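Local coordinates for protein globin II, extracellular (Lumbricus terrestris, PDB 1X9F) that probably carries oxygen through a haem as one globin chain of the giant extracellular haemoglobin (erythrocruorin) of the earthworm, at residues B[1-12]-B[126-134]. Residues are numbered along the deposited sequence; the frame is centred on the assembly and turned at random.
Sequences KKQCGVLEGLKV and DREAWDACI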
loop_
_atom_site.group_PDB
_atom_site.type_symbol
_atom_site.label_atom_id
_atom_site.label_comp_id
_atom_site.label_asym_id
_atom_site.label_seq_id
_atom_site.Cartn_x
_atom_site.Cartn_y
_atom_site.Cartn_z
ATOM N N LYS B 1 1.389 -54.705 6.543
ATOM C CA LYS B 1 1.038 -53.898 7.752
ATOM C C LYS B 1 -0.061 -52.868 7.461
ATOM O O LYS B 1 -0.748 -52.405 8.375
ATOM C CB LYS B 1 2.283 -53.197 8.319
ATOM C CG LYS B 1 3.401 -54.124 8.815
ATOM C CD LYS B 1 4.553 -53.329 9.443
ATOM C CE LYS B 1 5.830 -54.164 9.602
ATOM N NZ LYS B 1 5.612 -55.355 10.575
ATOM N N LYS B 2 -0.212 -52.528 6.183
ATOM C CA LYS B 2 -1.173 -51.536 5.711
ATOM C C LYS B 2 -1.169 -51.625 4.184
ATOM O O LYS B 2 -0.126 -51.881 3.584
ATOM C CB LYS B 2 -0.750 -50.140 6.174
ATOM C CG LYS B 2 -1.762 -49.042 5.920
ATOM C CD LYS B 2 -1.225 -47.693 6.375
ATOM C CE LYS B 2 -1.565 -47.417 7.850
ATOM N NZ LYS B 2 -0.949 -46.105 8.287
ATOM N N GLN B 3 -2.326 -51.442 3.561
ATOM C CA GLN B 3 -2.419 -51.530 2.107
ATOM C C GLN B 3 -2.477 -50.146 1.501
ATOM O O GLN B 3 -2.926 -49.209 2.154
ATOM C CB GLN B 3 -3.664 -52.310 1.700
ATOM C CG GLN B 3 -3.571 -53.802 1.934
ATOM C CD GLN B 3 -4.728 -54.544 1.306
ATOM O OE1 GLN B 3 -5.841 -54.534 1.833
ATOM N NE2 GLN B 3 -4.473 -55.189 0.172
ATOM N N CYS B 4 -2.030 -50.022 0.251
ATOM C CA CYS B 4 -2.089 -48.743 -0.454
ATOM C C CYS B 4 -3.521 -48.431 -0.858
ATOM O O CYS B 4 -3.898 -48.554 -2.022
ATOM C CB CYS B 4 -1.165 -48.709 -1.674
ATOM S SG CYS B 4 -0.961 -47.034 -2.344
ATOM N N GLY B 5 -4.318 -48.034 0.125
ATOM C CA GLY B 5 -5.694 -47.645 -0.115
ATOM C C GLY B 5 -5.833 -46.170 -0.430
ATOM O O GLY B 5 -4.842 -45.452 -0.610
ATOM N N VAL B 6 -7.086 -45.733 -0.489
ATOM C CA VAL B 6 -7.435 -44.362 -0.834
ATOM C C VAL B 6 -6.695 -43.358 0.051
ATOM O O VAL B 6 -6.051 -42.439 -0.453
ATOM C CB VAL B 6 -8.974 -44.143 -0.751
ATOM C CG1 VAL B 6 -9.337 -42.663 -0.872
ATOM C CG2 VAL B 6 -9.698 -44.969 -1.820
ATOM N N LEU B 7 -6.777 -43.551 1.364
ATOM C CA LEU B 7 -6.234 -42.594 2.326
ATOM C C LEU B 7 -4.707 -42.552 2.340
ATOM O O LEU B 7 -4.115 -41.470 2.383
ATOM C CB LEU B 7 -6.788 -42.878 3.728
ATOM C CG LEU B 7 -8.064 -42.161 4.212
ATOM C CD1 LEU B 7 -8.993 -41.693 3.079
ATOM C CD2 LEU B 7 -8.838 -43.026 5.222
ATOM N N GLU B 8 -4.080 -43.726 2.303
ATOM C CA GLU B 8 -2.616 -43.828 2.226
ATOM C C GLU B 8 -2.072 -43.251 0.921
ATOM O O GLU B 8 -1.018 -42.620 0.912
ATOM C CB GLU B 8 -2.131 -45.271 2.449
ATOM C CG GLU B 8 -3.175 -46.362 2.243
ATOM C CD GLU B 8 -4.160 -46.500 3.397
ATOM O OE1 GLU B 8 -3.727 -46.755 4.542
ATOM O OE2 GLU B 8 -5.380 -46.364 3.152
ATOM N N GLY B 9 -2.805 -43.458 -0.171
ATOM C CA GLY B 9 -2.448 -42.879 -1.463
ATOM C C GLY B 9 -2.551 -41.368 -1.421
ATOM O O GLY B 9 -1.683 -40.661 -1.944
ATOM N N LEU B 10 -3.615 -40.878 -0.792
ATOM C CA LEU B 10 -3.773 -39.448 -0.569
ATOM C C LEU B 10 -2.578 -38.890 0.194
ATOM O O LEU B 10 -1.980 -37.907 -0.236
ATOM C CB LEU B 10 -5.080 -39.154 0.178
ATOM C CG LEU B 10 -6.256 -38.464 -0.530
ATOM C CD1 LEU B 10 -6.239 -38.593 -2.057
ATOM C CD2 LEU B 10 -7.586 -38.948 0.044
ATOM N N LYS B 11 -2.224 -39.527 1.309
ATOM C CA LYS B 11 -1.128 -39.060 2.158
ATOM C C LYS B 11 0.218 -39.078 1.430
ATOM O O LYS B 11 0.973 -38.099 1.473
ATOM C CB LYS B 11 -1.051 -39.881 3.446
ATOM C CG LYS B 11 0.057 -39.418 4.374
ATOM C CD LYS B 11 0.033 -40.157 5.685
ATOM C CE LYS B 11 -0.766 -39.406 6.722
ATOM N NZ LYS B 11 -0.634 -40.063 8.046
ATOM N N VAL B 12 0.500 -40.192 0.757
ATOM C CA VAL B 12 1.740 -40.339 0.005
ATOM C C VAL B 12 1.848 -39.322 -1.133
ATOM O O VAL B 12 2.937 -38.796 -1.372
ATOM C CB VAL B 12 1.959 -41.780 -0.508
ATOM C CG1 VAL B 12 3.194 -41.859 -1.402
ATOM C CG2 VAL B 12 2.104 -42.745 0.663
ATOM N N ASP B 126 4.366 -40.764 7.011
ATOM C CA ASP B 126 3.839 -42.036 7.467
ATOM C C ASP B 126 4.514 -43.179 6.720
ATOM O O ASP B 126 4.188 -43.475 5.563
ATOM C CB ASP B 126 2.327 -42.062 7.271
ATOM C CG ASP B 126 1.686 -43.345 7.763
ATOM O OD1 ASP B 126 2.342 -44.410 7.775
ATOM O OD2 ASP B 126 0.501 -43.383 8.150
ATOM N N ARG B 127 5.449 -43.816 7.414
ATOM C CA ARG B 127 6.276 -44.885 6.880
ATOM C C ARG B 127 5.451 -46.068 6.382
ATOM O O ARG B 127 5.743 -46.638 5.326
ATOM C CB ARG B 127 7.243 -45.343 7.968
ATOM C CG ARG B 127 8.184 -46.422 7.538
ATOM C CD ARG B 127 9.278 -46.730 8.529
ATOM N NE ARG B 127 10.378 -47.379 7.827
ATOM C CZ ARG B 127 10.406 -48.662 7.481
ATOM N NH1 ARG B 127 9.398 -49.475 7.788
ATOM N NH2 ARG B 127 11.458 -49.142 6.830
ATOM N N GLU B 128 4.426 -46.429 7.146
ATOM C CA GLU B 128 3.577 -47.552 6.783
ATOM C C GLU B 128 2.795 -47.288 5.504
ATOM O O GLU B 128 2.609 -48.200 4.696
ATOM C CB GLU B 128 2.627 -47.913 7.924
ATOM C CG GLU B 128 3.259 -48.775 9.005
ATOM C CD GLU B 128 2.236 -49.335 9.974
ATOM O OE1 GLU B 128 1.520 -48.537 10.620
ATOM O OE2 GLU B 128 2.156 -50.575 10.101
ATOM N N ALA B 129 2.338 -46.049 5.329
ATOM C CA ALA B 129 1.605 -45.649 4.131
ATOM C C ALA B 129 2.534 -45.601 2.918
ATOM O O ALA B 129 2.161 -46.054 1.828
ATOM C CB ALA B 129 0.921 -44.302 4.346
ATOM N N TRP B 130 3.741 -45.068 3.102
ATOM C CA TRP B 130 4.742 -45.060 2.037
ATOM C C TRP B 130 5.161 -46.470 1.647
ATOM O O TRP B 130 5.156 -46.816 0.465
ATOM C CB TRP B 130 5.970 -44.245 2.438
ATOM C CG TRP B 130 5.830 -42.789 2.182
ATOM C CD1 TRP B 130 5.233 -41.870 2.996
ATOM C CD2 TRP B 130 6.293 -42.069 1.035
ATOM N NE1 TRP B 130 5.296 -40.620 2.428
ATOM C CE2 TRP B 130 5.945 -40.711 1.225
ATOM C CE3 TRP B 130 6.975 -42.429 -0.137
ATOM C CZ2 TRP B 130 6.252 -39.714 0.289
ATOM C CZ3 TRP B 130 7.281 -41.441 -1.063
ATOM C CH2 TRP B 130 6.918 -40.098 -0.844
ATOM N N ASP B 131 5.513 -47.280 2.641
ATOM C CA ASP B 131 5.944 -48.649 2.397
ATOM C C ASP B 131 4.926 -49.404 1.538
ATOM O O ASP B 131 5.286 -50.070 0.560
ATOM C CB ASP B 131 6.161 -49.368 3.727
ATOM C CG ASP B 131 6.739 -50.748 3.552
ATOM O OD1 ASP B 131 7.859 -50.864 3.012
ATOM O OD2 ASP B 131 6.147 -51.781 3.923
ATOM N N ALA B 132 3.654 -49.266 1.900
ATOM C CA ALA B 132 2.573 -49.947 1.213
ATOM C C ALA B 132 2.423 -49.470 -0.229
ATOM O O ALA B 132 2.236 -50.276 -1.141
ATOM C CB ALA B 132 1.277 -49.744 1.971
ATOM N N CYS B 133 2.505 -48.156 -0.426
ATOM C CA CYS B 133 2.310 -47.561 -1.740
ATOM C C CYS B 133 3.512 -47.734 -2.666
ATOM O O CYS B 133 3.331 -47.896 -3.872
ATOM C CB CYS B 133 1.901 -46.090 -1.604
ATOM S SG CYS B 133 0.173 -45.897 -1.083
ATOM N N ILE B 134 4.731 -47.713 -2.123
ATOM C CA ILE B 134 5.911 -48.012 -2.946
ATOM C C ILE B 134 5.897 -49.483 -3.397
ATOM O O ILE B 134 6.238 -49.789 -4.543
ATOM C CB ILE B 134 7.247 -47.641 -2.228
ATOM C CG1 ILE B 134 7.305 -46.140 -1.891
ATOM C CG2 ILE B 134 8.454 -48.028 -3.087
ATOM C CD1 ILE B 134 7.101 -45.198 -3.077
HETATM O O HOH W 1 -1.691 -42.587 7.553
#
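With SG of Cys4 trans to its own N (chi1 -168°) and SG of Cys133 anti to its carbonyl carbon, beside its backbone N, the two sulfurs meet in a disulfide whose chi3 of 91° is close to the relaxed value. The bond ties the N-terminal arm to helix 127-142, and Leu79 packs against both cysteines. Beyond it, helix 6-12 crosses helix 127-134 at -100°, their axes 8.9 Å apart at closest approach; CB of Glu8 rests on CB of Ala129 at 3.7 Å. Val12 divides its methyls between Ala129 and Trp130: CG2 lies against Ala129 O at 3.5 Å, while CG1 sits squarely over the six-membered ring of Trp130, 3.8 Å from its centroid, a CH-pi contact. Trp130 NE1 hydrogen-bonds to OE2 of Glu15, and the indole also packs on Leu114 and Val117 of helix 103-121; a leucine in its place would probably deprive Val12 of this face and leave Glu15 without the indole donor. At the helix start, Asp126 is the N-cap: OD1 accepts from Ala129 N (2.9 Å), which approaches from above the carboxylate plane. OD2 forms salt bridges to Lys2 NZ (3.1 Å) and, more loosely, Lys11 NZ (3.5 Å); Lys11 NZ also hydrogen-bonds to the backbone of another protein's chain. Two lysines and a helix N-terminus around one carboxylate would be expected to stabilise its negative charge, complementing the covalent tie between arm and helix.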